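Local coordinates for protein methylmalonyl-CoA carboxyltransferase 12S subunit (Propionibacterium freudenreichii, PDB 1ON3) that catalyses transfer of the carboxyl group of methylmalonyl-CoA to the biotin of the 1.3S subunit, and forms the hexameric core of transcarboxylase, at residues Val25-Gly30 and Thr45-Leu50; Ala100-Thr105 and Glu113-Lys118; Leu188-Ile193 and Val354-Ser359; Asn345-Ala350 and Ala389-Ala394. All coordinates share one frame; numbering follows the deposited sequence.

The four contacts run from the periphery of the chain to its middle and across into its second half. Contacts 1 and 2, with centres 12 Å apart, are joined directly: Gly30 N lies 2.8 Å from Thr105 OG1, a probable hydrogen bond, and Ala46 O lies 2.8 Å from Ser101 OG, another. Contact 2 carries Phe104 of the methylmalonyl-CoA pocket. Contact 3 reaches the same sheet as contact 2, 23 Å away between centres, and its second segment lies on helix 344-359, so it links the two halves. Contact 4, centred 13 Å from contact 3, shares that helix; both touch a neighbouring subunit, and the Asp348 side chain is about 4 Å from a bound cadmium ion.

Contact 1: residues Val25-Gly30 and Thr45-Leu50; sequences VIEAGG and TARERL
Arg47 lays its guanidinium against Glu27, presenting one face to the helix end that the glutamate belongs to. The CA of Glu27 lies 3.6 Å from Arg47 NE, and Glu27 CG sits 4.0 Å above the guanidinium plane, over its centre. The two side chains cross at about a right angle, with the arginine chain extended from CG to NE (chi2 170°, chi3 -177°) so that it spans the gap from helix 46-53. Ile26 adds a lighter touch, its CG2 being 4.2 Å from Arg47 NH2. A water is held at the edge of the guanidinium, in its plane: it accepts from Arg47 NH2 at 2.9 Å and donates to the carbonyl O of Ile26 at 2.8 Å. At the start of helix 46-53, Thr45 and Glu48 form a capping box, with Glu48 N bonded to Thr45 OG1 at 3.1 Å and Thr45 N returning a bond to Glu48 OE2. The strongest partner of the arginine is Glu61, which makes a salt bridge to NH1. Glu27 OE2, by contrast, is 4.2 Å from Arg47 NH1, too far off the plane of the cation for any of its N-H groups to be aimed at it. The chemistry implies a surface contact in which aliphatic atoms meet a flat cation and a water connects the two helices; the Glu27 carboxylate probably adds a diffuse attraction, while Glu61 holds the salt bridge.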
loop_
_atom_site.group_PDB
_atom_site.type_symbol
_atom_site.label_atom_id
_atom_site.label_comp_id
_atom_site.label_asym_id
_atom_site.label_seq_id
_atom_site.Cartn_x
_atom_site.Cartn_y
_atom_site.Cartn_z
ATOM N N VAL E 25 13.631 47.141 15.810
ATOM C CA VAL E 25 15.046 46.986 16.124
ATOM C C VAL E 25 15.604 45.688 15.536
ATOM O O VAL E 25 16.696 45.676 14.969
ATOM C CB VAL E 25 15.285 46.993 17.643
ATOM C CG1 VAL E 25 16.723 46.579 17.957
ATOM C CG2 VAL E 25 15.010 48.387 18.188
ATOM N N ILE E 26 14.862 44.594 15.674
ATOM C CA ILE E 26 15.337 43.333 15.124
ATOM C C ILE E 26 15.566 43.478 13.626
ATOM O O ILE E 26 16.597 43.057 13.097
ATOM C CB ILE E 26 14.320 42.187 15.319
ATOM C CG1 ILE E 26 14.092 41.918 16.807
ATOM C CG2 ILE E 26 14.845 40.921 14.655
ATOM C CD1 ILE E 26 15.296 41.365 17.517
ATOM N N GLU E 27 14.597 44.074 12.945
ATOM C CA GLU E 27 14.683 44.227 11.503
ATOM C C GLU E 27 15.842 45.116 11.069
ATOM O O GLU E 27 16.272 45.060 9.919
ATOM C CB GLU E 27 13.349 44.755 10.966
ATOM C CG GLU E 27 12.158 43.955 11.493
ATOM C CD GLU E 27 10.842 44.309 10.831
ATOM O OE1 GLU E 27 10.703 45.453 10.347
ATOM O OE2 GLU E 27 9.938 43.444 10.812
ATOM N N ALA E 28 16.353 45.930 11.989
ATOM C CA ALA E 28 17.477 46.807 11.666
ATOM C C ALA E 28 18.739 45.962 11.505
ATOM O O ALA E 28 19.771 46.447 11.043
ATOM C CB ALA E 28 17.677 47.866 12.773
ATOM N N GLY E 29 18.646 44.688 11.875
ATOM C CA GLY E 29 19.789 43.804 11.749
ATOM C C GLY E 29 21.041 44.329 12.421
ATOM O O GLY E 29 21.003 44.745 13.574
ATOM N N GLY E 30 22.154 44.322 11.697
ATOM C CA GLY E 30 23.407 44.787 12.270
ATOM C C GLY E 30 23.540 46.291 12.420
ATOM O O GLY E 30 24.582 46.780 12.848
ATOM N N THR E 45 20.150 43.813 1.427
ATOM C CA THR E 45 20.170 43.207 2.764
ATOM C C THR E 45 19.314 41.948 2.718
ATOM O O THR E 45 18.608 41.710 1.748
ATOM C CB THR E 45 19.529 44.115 3.809
ATOM O OG1 THR E 45 18.146 44.295 3.474
ATOM C CG2 THR E 45 20.215 45.466 3.840
ATOM N N ALA E 46 19.367 41.155 3.777
ATOM C CA ALA E 46 18.564 39.941 3.858
ATOM C C ALA E 46 17.069 40.224 3.687
ATOM O O ALA E 46 16.369 39.485 3.001
ATOM C CB ALA E 46 18.799 39.270 5.187
ATOM N N ARG E 47 16.571 41.293 4.307
ATOM C CA ARG E 47 15.151 41.586 4.206
ATOM C C ARG E 47 14.736 42.192 2.876
ATOM O O ARG E 47 13.621 41.959 2.418
ATOM C CB ARG E 47 14.714 42.451 5.394
ATOM C CG ARG E 47 14.779 41.641 6.695
ATOM C CD ARG E 47 14.588 42.455 7.966
ATOM N NE ARG E 47 14.732 41.583 9.133
ATOM C CZ ARG E 47 13.773 40.791 9.606
ATOM N NH1 ARG E 47 12.571 40.754 9.026
ATOM N NH2 ARG E 47 14.019 40.018 10.644
ATOM N N GLU E 48 15.623 42.962 2.251
ATOM C CA GLU E 48 15.306 43.537 0.949
ATOM C C GLU E 48 15.178 42.395 -0.062
ATOM O O GLU E 48 14.316 42.417 -0.936
ATOM C CB GLU E 48 16.411 44.505 0.509
ATOM C CG GLU E 48 16.387 45.825 1.260
ATOM C CD GLU E 48 17.679 46.617 1.119
ATOM O OE1 GLU E 48 17.705 47.768 1.582
ATOM O OE2 GLU E 48 18.667 46.096 0.562
ATOM N N ARG E 49 16.045 41.396 0.066
ATOM C CA ARG E 49 16.028 40.249 -0.844
ATOM C C ARG E 49 14.698 39.505 -0.778
ATOM O O ARG E 49 14.105 39.185 -1.809
ATOM C CB ARG E 49 17.192 39.302 -0.515
ATOM C CG ARG E 49 18.543 39.850 -0.997
ATOM C CD ARG E 49 19.750 39.133 -0.364
ATOM N NE ARG E 49 21.011 39.653 -0.900
ATOM C CZ ARG E 49 22.215 39.412 -0.385
ATOM N NH1 ARG E 49 22.351 38.646 0.692
ATOM N NH2 ARG E 49 23.289 39.957 -0.938
ATOM N N LEU E 50 14.218 39.239 0.432
ATOM C CA LEU E 50 12.947 38.550 0.570
ATOM C C LEU E 50 11.821 39.445 0.068
ATOM O O LEU E 50 10.896 38.982 -0.593
ATOM C CB LEU E 50 12.701 38.167 2.030
ATOM C CG LEU E 50 13.540 36.991 2.520
ATOM C CD1 LEU E 50 13.364 36.819 4.033
ATOM C CD2 LEU E 50 13.107 35.731 1.771
HETATM O O HOH W 1 16.652 40.848 11.355
#

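Contact 2: residues Ala100-Thr105 and Glu113-Lys118; sequences ASQDFT and ETQSTK
Gln102 and Gln115 meet through one amide-to-amide hydrogen bond, from Gln102 NE2 to Gln115 OE1, 3.0 Å long and nearly straight at 167°. The acceptor lies in the amide plane of the donor, whereas the donor is tilted 25° from the carbonyl plane of Gln115; the two amides stand almost perpendicular to each other. Gln115 places CG anti to its backbone nitrogen (chi1 -173°) and then runs extended, which carries its amide from the helix to the strand. Both glutamines are buried, and the other ends of their amides are also engaged: Gln102 OE1 accepts from Asp138 N, and Gln115 NE2 donates to the carbonyl of Asp83. Together these bonds fix which way round each amide is turned, and the polar atoms are paid for without solvent. The segments belong to a beta-alpha-beta unit in which strand 95-102 leads through a loop into helix 113-129 and on to the parallel strand 133-139, within the crotonase-like carboxyltransferase fold; the bond ties the end of the first strand to the first turn of the helix. Past Gln102 the chain leaves the strand, and Asp103 and Phe104 are partly exposed. Asp103 folds its carboxylate back in an Asx turn, where OD1 takes the backbone N of Thr105 at 3.0 Å and Thr105 OG1 at 2.6 Å, both from the same face of the carboxylate. Phe104, held in this turn, touches the bound methylmalonyl-CoA.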
loop_
_atom_site.group_PDB
_atom_site.type_symbol
_atom_site.label_atom_id
_atom_site.label_comp_id
_atom_site.label_asym_id
_atom_site.label_seq_id
_atom_site.Cartn_x
_atom_site.Cartn_y
_atom_site.Cartn_z
ATOM N N ALA E 100 14.447 31.407 3.392
ATOM C CA ALA E 100 15.383 31.806 4.438
ATOM C C ALA E 100 16.334 32.811 3.801
ATOM O O ALA E 100 16.648 32.722 2.610
ATOM C CB ALA E 100 16.155 30.606 4.952
ATOM N N SER E 101 16.801 33.774 4.585
ATOM C CA SER E 101 17.689 34.785 4.028
ATOM C C SER E 101 18.696 35.168 5.102
ATOM O O SER E 101 18.322 35.733 6.128
ATOM C CB SER E 101 16.855 35.995 3.585
ATOM O OG SER E 101 17.610 36.937 2.847
ATOM N N GLN E 102 19.961 34.832 4.876
ATOM C CA GLN E 102 21.013 35.134 5.846
ATOM C C GLN E 102 21.337 36.613 5.880
ATOM O O GLN E 102 21.374 37.287 4.843
ATOM C CB GLN E 102 22.283 34.330 5.536
ATOM C CG GLN E 102 22.164 32.862 5.911
ATOM C CD GLN E 102 23.431 32.070 5.641
ATOM O OE1 GLN E 102 23.997 32.153 4.555
ATOM N NE2 GLN E 102 23.867 31.282 6.622
ATOM N N ASP E 103 21.589 37.103 7.093
ATOM C CA ASP E 103 21.889 38.505 7.314
ATOM C C ASP E 103 23.369 38.663 7.649
ATOM O O ASP E 103 23.791 38.475 8.798
ATOM C CB ASP E 103 21.030 39.039 8.463
ATOM C CG ASP E 103 21.161 40.534 8.637
ATOM O OD1 ASP E 103 22.019 41.139 7.968
ATOM O OD2 ASP E 103 20.406 41.104 9.449
ATOM N N PHE E 104 24.152 39.004 6.630
ATOM C CA PHE E 104 25.583 39.199 6.799
ATOM C C PHE E 104 25.936 40.333 7.781
ATOM O O PHE E 104 27.024 40.335 8.348
ATOM C CB PHE E 104 26.231 39.492 5.443
ATOM C CG PHE E 104 27.730 39.534 5.491
ATOM C CD1 PHE E 104 28.467 38.355 5.561
ATOM C CD2 PHE E 104 28.405 40.756 5.529
ATOM C CE1 PHE E 104 29.845 38.379 5.674
ATOM C CE2 PHE E 104 29.792 40.794 5.644
ATOM C CZ PHE E 104 30.514 39.601 5.718
ATOM N N THR E 105 25.037 41.297 7.974
ATOM C CA THR E 105 25.313 42.410 8.901
ATOM C C THR E 105 25.321 41.959 10.359
ATOM O O THR E 105 25.689 42.722 11.256
ATOM C CB THR E 105 24.272 43.557 8.779
ATOM O OG1 THR E 105 23.022 43.147 9.352
ATOM C CG2 THR E 105 24.069 43.942 7.319
ATOM N N GLU E 113 23.968 28.047 15.887
ATOM C CA GLU E 113 23.222 26.818 16.065
ATOM C C GLU E 113 21.721 27.110 15.924
ATOM O O GLU E 113 20.994 26.375 15.258
ATOM C CB GLU E 113 23.558 26.247 17.448
ATOM C CG GLU E 113 22.464 25.479 18.137
ATOM C CD GLU E 113 22.813 25.178 19.592
ATOM O OE1 GLU E 113 23.343 24.081 19.868
ATOM O OE2 GLU E 113 22.568 26.056 20.452
ATOM N N THR E 114 21.259 28.187 16.542
ATOM C CA THR E 114 19.848 28.537 16.470
ATOM C C THR E 114 19.469 28.996 15.070
ATOM O O THR E 114 18.358 28.720 14.614
ATOM C CB THR E 114 19.479 29.627 17.501
ATOM O OG1 THR E 114 19.541 29.068 18.820
ATOM C CG2 THR E 114 18.069 30.147 17.253
ATOM N N GLN E 115 20.389 29.690 14.394
ATOM C CA GLN E 115 20.148 30.138 13.021
ATOM C C GLN E 115 19.874 28.905 12.152
ATOM O O GLN E 115 18.916 28.871 11.376
ATOM C CB GLN E 115 21.368 30.882 12.453
ATOM C CG GLN E 115 21.103 31.509 11.083
ATOM C CD GLN E 115 22.370 31.902 10.347
ATOM O OE1 GLN E 115 22.804 31.216 9.405
ATOM N NE2 GLN E 115 22.980 32.997 10.778
ATOM N N SER E 116 20.707 27.882 12.297
ATOM C CA SER E 116 20.522 26.664 11.510
ATOM C C SER E 116 19.245 25.931 11.889
ATOM O O SER E 116 18.613 25.303 11.041
ATOM C CB SER E 116 21.720 25.726 11.666
ATOM O OG SER E 116 22.852 26.231 10.965
ATOM N N THR E 117 18.866 25.993 13.158
ATOM C CA THR E 117 17.639 25.336 13.586
ATOM C C THR E 117 16.443 26.034 12.941
ATOM O O THR E 117 15.497 25.371 12.521
ATOM C CB THR E 117 17.501 25.364 15.116
ATOM O OG1 THR E 117 18.559 24.582 15.682
ATOM C CG2 THR E 117 16.162 24.789 15.551
ATOM N N LYS E 118 16.502 27.364 12.851
ATOM C CA LYS E 118 15.428 28.156 12.239
ATOM C C LYS E 118 15.264 27.760 10.767
ATOM O O LYS E 118 14.144 27.604 10.246
ATOM C CB LYS E 118 15.753 29.662 12.316
ATOM C CG LYS E 118 15.446 30.334 13.667
ATOM C CD LYS E 118 15.742 31.836 13.656
ATOM C CE LYS E 118 14.877 32.580 12.659
ATOM N NZ LYS E 118 15.105 34.054 12.720
#

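Contact 3: residues Leu188-Ile193 and Val354-Ser359; sequences LTDFII and VNFCDS
Phe191 drives the edge of its ring into one face of Phe356, a T-shaped pair with centroids 4.7 Å apart and planes at 75°. CE1 of Phe191 is the leading atom: it stands 3.4 Å above the Phe356 plane, offset toward the rim, with Phe356 CZ its nearest neighbour. Beside it, CZ of Phe191 comes within 3.6 Å of Phe356 CD2. Phe356 reaches out from its helix with CG anti to the backbone nitrogen (chi1 177°), which directs the ring across the gap to the strand. Its edge serves a second partner. Asp190 brings its carboxylate to this edge, CG lying 3.5 Å from Phe356 CE1 and OD2 near the ring plane, with the carboxylate and ring planes 61° apart. The carboxylate oxygens are bonded by neutral donors: OD1 accepts from Gln170 N, and OD2 from Asn520 of a neighbouring subunit. An alanine in place of Phe356 is likely to leave the edge of Phe191 facing a gap and to deprive the Asp190 carboxylate of the ring that lies against it. His235 also meets Phe191 edge-to-face, extending the aromatic cluster. The contact joins the start of strand 191-195, in the sheet of the first half, to helix 344-359 of the second, and so forms part of the buried interface between the duplicated halves of this crotonase-like carboxyltransferase.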
loop_
_atom_site.group_PDB
_atom_site.type_symbol
_atom_site.label_atom_id
_atom_site.label_comp_id
_atom_site.label_asym_id
_atom_site.label_seq_id
_atom_site.Cartn_x
_atom_site.Cartn_y
_atom_site.Cartn_z
ATOM N N LEU E 188 23.520 20.485 -2.041
ATOM C CA LEU E 188 22.451 19.513 -1.817
ATOM C C LEU E 188 21.068 20.024 -2.249
ATOM O O LEU E 188 20.097 19.265 -2.243
ATOM C CB LEU E 188 22.457 19.092 -0.340
ATOM C CG LEU E 188 23.691 18.276 0.114
ATOM C CD1 LEU E 188 23.706 18.144 1.636
ATOM C CD2 LEU E 188 23.680 16.889 -0.533
ATOM N N THR E 189 20.968 21.303 -2.616
ATOM C CA THR E 189 19.687 21.841 -3.090
ATOM C C THR E 189 19.669 21.477 -4.571
ATOM O O THR E 189 20.578 20.801 -5.047
ATOM C CB THR E 189 19.580 23.386 -2.956
ATOM O OG1 THR E 189 20.562 24.023 -3.794
ATOM C CG2 THR E 189 19.779 23.823 -1.473
ATOM N N ASP E 190 18.665 21.915 -5.317
ATOM C CA ASP E 190 18.640 21.540 -6.736
ATOM C C ASP E 190 19.358 22.481 -7.686
ATOM O O ASP E 190 20.018 22.027 -8.625
ATOM C CB ASP E 190 17.204 21.362 -7.195
ATOM C CG ASP E 190 16.480 20.316 -6.388
ATOM O OD1 ASP E 190 15.449 20.656 -5.784
ATOM O OD2 ASP E 190 16.958 19.162 -6.349
ATOM N N PHE E 191 19.205 23.786 -7.461
ATOM C CA PHE E 191 19.834 24.789 -8.304
ATOM C C PHE E 191 20.539 25.864 -7.515
ATOM O O PHE E 191 19.995 26.372 -6.536
ATOM C CB PHE E 191 18.806 25.483 -9.195
ATOM C CG PHE E 191 18.104 24.553 -10.129
ATOM C CD1 PHE E 191 16.890 23.975 -9.776
ATOM C CD2 PHE E 191 18.685 24.212 -11.335
ATOM C CE1 PHE E 191 16.259 23.054 -10.628
ATOM C CE2 PHE E 191 18.071 23.298 -12.185
ATOM C CZ PHE E 191 16.856 22.720 -11.829
ATOM N N ILE E 192 21.751 26.208 -7.945
ATOM C CA ILE E 192 22.493 27.282 -7.296
ATOM C C ILE E 192 22.603 28.485 -8.230
ATOM O O ILE E 192 23.105 28.349 -9.348
ATOM C CB ILE E 192 23.934 26.871 -6.925
ATOM C CG1 ILE E 192 23.912 25.730 -5.905
ATOM C CG2 ILE E 192 24.675 28.090 -6.352
ATOM C CD1 ILE E 192 25.312 25.165 -5.602
ATOM N N ILE E 193 22.111 29.643 -7.775
ATOM C CA ILE E 193 22.202 30.899 -8.523
ATOM C C ILE E 193 23.229 31.681 -7.724
ATOM O O ILE E 193 23.045 31.882 -6.529
ATOM C CB ILE E 193 20.888 31.707 -8.506
ATOM C CG1 ILE E 193 19.783 30.924 -9.217
ATOM C CG2 ILE E 193 21.086 33.038 -9.218
ATOM C CD1 ILE E 193 18.389 31.423 -8.850
ATOM N N VAL E 354 18.585 15.560 -16.032
ATOM C CA VAL E 354 17.640 14.471 -16.261
ATOM C C VAL E 354 17.049 13.963 -14.936
ATOM O O VAL E 354 15.842 13.800 -14.826
ATOM C CB VAL E 354 18.312 13.293 -17.010
ATOM C CG1 VAL E 354 17.429 12.035 -16.950
ATOM C CG2 VAL E 354 18.579 13.687 -18.475
ATOM N N ASN E 355 17.884 13.725 -13.924
ATOM C CA ASN E 355 17.354 13.249 -12.635
ATOM C C ASN E 355 16.419 14.272 -12.011
ATOM O O ASN E 355 15.381 13.910 -11.448
ATOM C CB ASN E 355 18.478 12.939 -11.638
ATOM C CG ASN E 355 19.291 11.726 -12.037
ATOM O OD1 ASN E 355 18.756 10.772 -12.610
ATOM N ND2 ASN E 355 20.587 11.743 -11.718
ATOM N N PHE E 356 16.764 15.551 -12.113
ATOM C CA PHE E 356 15.899 16.575 -11.534
ATOM C C PHE E 356 14.524 16.605 -12.217
ATOM O O PHE E 356 13.490 16.593 -11.551
ATOM C CB PHE E 356 16.517 17.972 -11.655
ATOM C CG PHE E 356 15.617 19.050 -11.140
ATOM C CD1 PHE E 356 15.511 19.283 -9.765
ATOM C CD2 PHE E 356 14.768 19.736 -12.012
ATOM C CE1 PHE E 356 14.559 20.181 -9.268
ATOM C CE2 PHE E 356 13.819 20.624 -11.527
ATOM C CZ PHE E 356 13.714 20.845 -10.148
ATOM N N CYS E 357 14.525 16.667 -13.547
ATOM C CA CYS E 357 13.276 16.710 -14.302
ATOM C C CYS E 357 12.437 15.500 -13.962
ATOM O O CYS E 357 11.230 15.625 -13.744
ATOM C CB CYS E 357 13.543 16.772 -15.813
ATOM S SG CYS E 357 14.180 18.385 -16.372
ATOM N N ASP E 358 13.070 14.332 -13.888
ATOM C CA ASP E 358 12.330 13.127 -13.552
ATOM C C ASP E 358 11.694 13.255 -12.168
ATOM O O ASP E 358 10.526 12.916 -11.989
ATOM C CB ASP E 358 13.233 11.888 -13.583
ATOM C CG ASP E 358 12.457 10.602 -13.355
ATOM O OD1 ASP E 358 12.861 9.809 -12.479
ATOM O OD2 ASP E 358 11.434 10.383 -14.049
ATOM N N SER E 359 12.453 13.750 -11.186
ATOM C CA SER E 359 11.925 13.900 -9.835
ATOM C C SER E 359 10.683 14.757 -9.769
ATOM O O SER E 359 9.773 14.465 -8.995
ATOM C CB SER E 359 12.961 14.521 -8.895
ATOM O OG SER E 359 13.919 13.563 -8.518
#

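Contact 4: residues Asn345-Ala350 and Ala389-Ala394; sequences NASDKA and AKMLYA
Two near-parallel helices of the second crotonase-like half pack here, their short segments crossing at 21° with axes 8.3 Å apart. Lys390 reaches across to the other helix with its chain fully extended beyond CG and bonds NZ to Asp348 OD1 at 2.8 Å, a salt bridge on the syn side of the carboxylate, 21° out of its plane. The same NZ also donates to the carbonyl of Cys523, while Asp348 OD2 is salt-bridged to Arg386 of a neighbouring subunit. With a leucine in place of Lys390, Asp348 OD1 would probably lose its cationic mate and Cys523 O one of its donors in this buried setting. On the other side of the interface Met391 lies against the first helix, its CG 3.6 Å from Ser347 O. The bend at its chi3 (71°) brings Met391 CE to 3.7 Å from Ala350 CB. A cadmium ion is bound about 4 Å from the Asp348 side chain. Helix 344-359 is backed by strand 316-323, which Ala346, Lys349 and Ala350 touch, while helix 384-397 packs Ala389 and Leu392 against the neighbouring subunit.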
loop_
_atom_site.group_PDB
_atom_site.type_symbol
_atom_site.label_atom_id
_atom_site.label_comp_id
_atom_site.label_asym_id
_atom_site.label_seq_id
_atom_site.Cartn_x
_atom_site.Cartn_y
_atom_site.Cartn_z
ATOM N N ASN E 345 32.459 16.129 -18.238
ATOM C CA ASN E 345 31.674 17.243 -17.716
ATOM C C ASN E 345 30.252 17.329 -18.268
ATOM O O ASN E 345 29.320 17.601 -17.512
ATOM C CB ASN E 345 32.412 18.568 -17.929
ATOM C CG ASN E 345 33.687 18.662 -17.093
ATOM O OD1 ASN E 345 33.982 17.774 -16.290
ATOM N ND2 ASN E 345 34.442 19.736 -17.277
ATOM N N ALA E 346 30.081 17.097 -19.569
ATOM C CA ALA E 346 28.744 17.147 -20.161
ATOM C C ALA E 346 27.884 15.994 -19.632
ATOM O O ALA E 346 26.677 16.141 -19.466
ATOM C CB ALA E 346 28.835 17.093 -21.681
ATOM N N SER E 347 28.497 14.847 -19.362
ATOM C CA SER E 347 27.744 13.701 -18.824
ATOM C C SER E 347 27.116 14.063 -17.470
ATOM O O SER E 347 25.954 13.716 -17.201
ATOM C CB SER E 347 28.670 12.487 -18.652
ATOM O OG SER E 347 29.137 12.029 -19.916
ATOM N N ASP E 348 27.892 14.738 -16.617
ATOM C CA ASP E 348 27.402 15.168 -15.306
ATOM C C ASP E 348 26.276 16.190 -15.492
ATOM O O ASP E 348 25.227 16.112 -14.840
ATOM C CB ASP E 348 28.504 15.850 -14.482
ATOM C CG ASP E 348 29.462 14.874 -13.815
ATOM O OD1 ASP E 348 29.085 13.726 -13.528
ATOM O OD2 ASP E 348 30.601 15.289 -13.533
ATOM N N LYS E 349 26.522 17.166 -16.363
ATOM C CA LYS E 349 25.555 18.232 -16.658
ATOM C C LYS E 349 24.224 17.646 -17.111
ATOM O O LYS E 349 23.153 18.041 -16.641
ATOM C CB LYS E 349 26.107 19.151 -17.754
ATOM C CG LYS E 349 25.176 20.288 -18.169
ATOM C CD LYS E 349 25.837 21.165 -19.231
ATOM C CE LYS E 349 24.959 22.325 -19.677
ATOM N NZ LYS E 349 25.689 23.269 -20.602
ATOM N N ALA E 350 24.294 16.685 -18.021
ATOM C CA ALA E 350 23.086 16.052 -18.538
ATOM C C ALA E 350 22.372 15.202 -17.492
ATOM O O ALA E 350 21.163 15.346 -17.275
ATOM C CB ALA E 350 23.434 15.193 -19.766
ATOM N N ALA E 389 28.307 6.818 -17.739
ATOM C CA ALA E 389 27.293 5.876 -17.268
ATOM C C ALA E 389 26.134 6.593 -16.554
ATOM O O ALA E 389 25.023 6.060 -16.471
ATOM C CB ALA E 389 27.923 4.856 -16.326
ATOM N N LYS E 390 26.399 7.790 -16.035
ATOM C CA LYS E 390 25.369 8.557 -15.346
ATOM C C LYS E 390 24.226 8.926 -16.281
ATOM O O LYS E 390 23.083 8.979 -15.862
ATOM C CB LYS E 390 25.957 9.831 -14.753
ATOM C CG LYS E 390 26.969 9.568 -13.649
ATOM C CD LYS E 390 27.574 10.857 -13.113
ATOM C CE LYS E 390 28.681 10.526 -12.093
ATOM N NZ LYS E 390 29.321 11.760 -11.529
ATOM N N MET E 391 24.532 9.206 -17.545
ATOM C CA MET E 391 23.468 9.547 -18.494
ATOM C C MET E 391 22.600 8.322 -18.772
ATOM O O MET E 391 21.370 8.409 -18.790
ATOM C CB MET E 391 24.066 10.067 -19.804
ATOM C CG MET E 391 24.681 11.446 -19.671
ATOM S SD MET E 391 25.379 12.055 -21.212
ATOM C CE MET E 391 23.894 12.391 -22.180
ATOM N N LEU E 392 23.242 7.177 -19.010
ATOM C CA LEU E 392 22.501 5.948 -19.252
ATOM C C LEU E 392 21.665 5.631 -18.019
ATOM O O LEU E 392 20.514 5.210 -18.122
ATOM C CB LEU E 392 23.466 4.797 -19.524
ATOM C CG LEU E 392 24.359 5.046 -20.737
ATOM C CD1 LEU E 392 25.524 4.050 -20.738
ATOM C CD2 LEU E 392 23.510 4.947 -22.001
ATOM N N TYR E 393 22.251 5.834 -16.843
ATOM C CA TYR E 393 21.530 5.551 -15.618
ATOM C C TYR E 393 20.317 6.466 -15.460
ATOM O O TYR E 393 19.194 5.983 -15.265
ATOM C CB TYR E 393 22.435 5.716 -14.400
ATOM C CG TYR E 393 21.765 5.245 -13.135
ATOM C CD1 TYR E 393 22.006 3.978 -12.625
ATOM C CD2 TYR E 393 20.831 6.053 -12.483
ATOM C CE1 TYR E 393 21.335 3.511 -11.491
ATOM C CE2 TYR E 393 20.151 5.598 -11.361
ATOM C CZ TYR E 393 20.408 4.330 -10.870
ATOM O OH TYR E 393 19.720 3.889 -9.761
ATOM N N ALA E 394 20.553 7.777 -15.522
ATOM C CA ALA E 394 19.482 8.753 -15.347
ATOM C C ALA E 394 18.324 8.543 -16.311
ATOM O O ALA E 394 17.166 8.527 -15.901
ATOM C CB ALA E 394 20.028 10.179 -15.481
#